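Local atomic coordinates of Abbfa_003403 (Acinetobacter baumannii, PDB entry 4ZXH), a protein that probably assembles a peptide product as a four-domain nonribosomal peptide synthetase, with condensation, adenylation, phosphopantetheine-bearing carrier and thioesterase domains in one chain. Residues S1076-C1079 with Y1080-L1083. Numbering follows the deposited sequence.
Sequences STFC and YMEL
Cys1079 and Tyr1080, neighbours in sequence, form a sulfur-aromatic contact: SG of Cys1079 sits over one face of the Tyr1080 ring, 3.6 Å from its centroid and 11° off the ring normal. The thiol reaches this place because chi1 of Cys1079 (60°) sets SG between its own backbone N and carbonyl carbon. A second sulfur contact, Met-aromatic and looser, joins Met1081 to Phe1078. Here SD stands 5.1 Å from the centroid of the Phe1078 ring and approaches it obliquely, with CD1 of Phe1078 the ring atom that meets it; chi1 of Met1081 (-56°) puts CG beside its own backbone N, where it lies 3.4 Å from Phe1078 O.

Two backbone hydrogen bonds fold the same stretch of chain into turns. Tyr1080 N donates to Thr1077 O at 3.0 Å and Met1081 N to Phe1078 O at 3.3 Å, two successive i to i+3 bonds that lead into helix 1081-1086. Just upstream, Ser1076 OG accepts from Phe1078 N at 3.1 Å, closing an ST turn. Residues 1076-1079 lie in the loop after strand 1067-1070 of the thioesterase domain, an alpha/beta-hydrolase fold, and thus belong to a strand-to-helix connection beside the central sheet.

The hydroxyl of Tyr1080 reaches strands 1067-1070 and 1131-1136, hydrogen-bonded to Phe1070 O and Trp1136 N; the latter residue lies within a sequence that fits a nucleophile elbow. CD2 of the same ring also approaches Thr1077 O, at 3.6 Å. From outside the turn, helix 977-990 packs on it, Ile980 touching Phe1078 and Thr984 touching Met1081, joining this thioesterase turn to the carrier-domain region.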
loop_
_atom_site.group_PDB
_atom_site.type_symbol
_atom_site.label_atom_id
_atom_site.label_comp_id
_atom_site.label_asym_id
_atom_site.label_seq_id
_atom_site.Cartn_x
_atom_site.Cartn_y
_atom_site.Cartn_z
ATOM N N SER A 1076 12.782 37.071 7.700
ATOM C CA SER A 1076 11.826 36.005 7.950
ATOM C C SER A 1076 11.067 36.161 9.274
ATOM O O SER A 1076 11.458 36.943 10.130
ATOM C CB SER A 1076 12.563 34.679 7.917
ATOM O OG SER A 1076 11.850 33.694 8.591
ATOM N N THR A 1077 9.984 35.405 9.436
ATOM C CA THR A 1077 9.153 35.514 10.623
ATOM C C THR A 1077 9.375 34.380 11.610
ATOM O O THR A 1077 8.706 34.331 12.644
ATOM C CB THR A 1077 7.672 35.533 10.254
ATOM O OG1 THR A 1077 7.360 34.346 9.524
ATOM C CG2 THR A 1077 7.346 36.758 9.382
ATOM N N PHE A 1078 10.306 33.477 11.296
ATOM C CA PHE A 1078 10.513 32.262 12.084
ATOM C C PHE A 1078 10.674 32.494 13.596
ATOM O O PHE A 1078 10.191 31.705 14.417
ATOM C CB PHE A 1078 11.743 31.502 11.587
ATOM C CG PHE A 1078 12.149 30.376 12.501
ATOM C CD1 PHE A 1078 11.610 29.105 12.336
ATOM C CD2 PHE A 1078 13.024 30.596 13.551
ATOM C CE1 PHE A 1078 11.937 28.057 13.195
ATOM C CE2 PHE A 1078 13.364 29.542 14.434
ATOM C CZ PHE A 1078 12.821 28.276 14.250
ATOM N N CYS A 1079 11.397 33.549 13.953
ATOM C CA CYS A 1079 11.692 33.874 15.353
ATOM C C CYS A 1079 10.475 34.259 16.203
ATOM O O CYS A 1079 10.628 34.404 17.417
ATOM C CB CYS A 1079 12.694 35.034 15.402
ATOM S SG CYS A 1079 12.009 36.574 14.564
ATOM N N TYR A 1080 9.299 34.475 15.579
ATOM C CA TYR A 1080 8.068 34.854 16.307
ATOM C C TYR A 1080 7.160 33.658 16.567
ATOM O O TYR A 1080 6.218 33.769 17.340
ATOM C CB TYR A 1080 7.270 35.940 15.547
ATOM C CG TYR A 1080 8.090 37.168 15.315
ATOM C CD1 TYR A 1080 8.610 37.878 16.392
ATOM C CD2 TYR A 1080 8.405 37.600 14.031
ATOM C CE1 TYR A 1080 9.403 38.978 16.211
ATOM C CE2 TYR A 1080 9.200 38.721 13.839
ATOM C CZ TYR A 1080 9.700 39.397 14.940
ATOM O OH TYR A 1080 10.503 40.499 14.785
ATOM N N MET A 1081 7.418 32.519 15.919
ATOM C CA MET A 1081 6.575 31.352 16.147
ATOM C C MET A 1081 6.576 30.944 17.619
ATOM O O MET A 1081 5.524 30.877 18.240
ATOM C CB MET A 1081 6.999 30.174 15.288
ATOM C CG MET A 1081 7.036 30.480 13.817
ATOM S SD MET A 1081 7.437 29.009 12.822
ATOM C CE MET A 1081 5.774 28.328 12.720
ATOM N N GLU A 1082 7.743 30.702 18.190
ATOM C CA GLU A 1082 7.770 30.220 19.564
ATOM C C GLU A 1082 7.160 31.277 20.495
ATOM O O GLU A 1082 6.378 30.932 21.387
ATOM C CB GLU A 1082 9.191 29.839 19.991
ATOM C CG GLU A 1082 9.301 29.276 21.398
ATOM C CD GLU A 1082 8.529 27.936 21.624
ATOM O OE1 GLU A 1082 8.457 27.065 20.724
ATOM O OE2 GLU A 1082 7.977 27.755 22.727
ATOM N N LEU A 1083 7.470 32.554 20.262
ATOM C CA LEU A 1083 6.873 33.642 21.042
ATOM C C LEU A 1083 5.346 33.612 20.999
ATOM O O LEU A 1083 4.683 33.811 22.023
ATOM C CB LEU A 1083 7.358 34.999 20.546
ATOM C CG LEU A 1083 6.657 36.226 21.137
ATOM C CD1 LEU A 1083 7.067 36.489 22.589
ATOM C CD2 LEU A 1083 6.893 37.444 20.259
#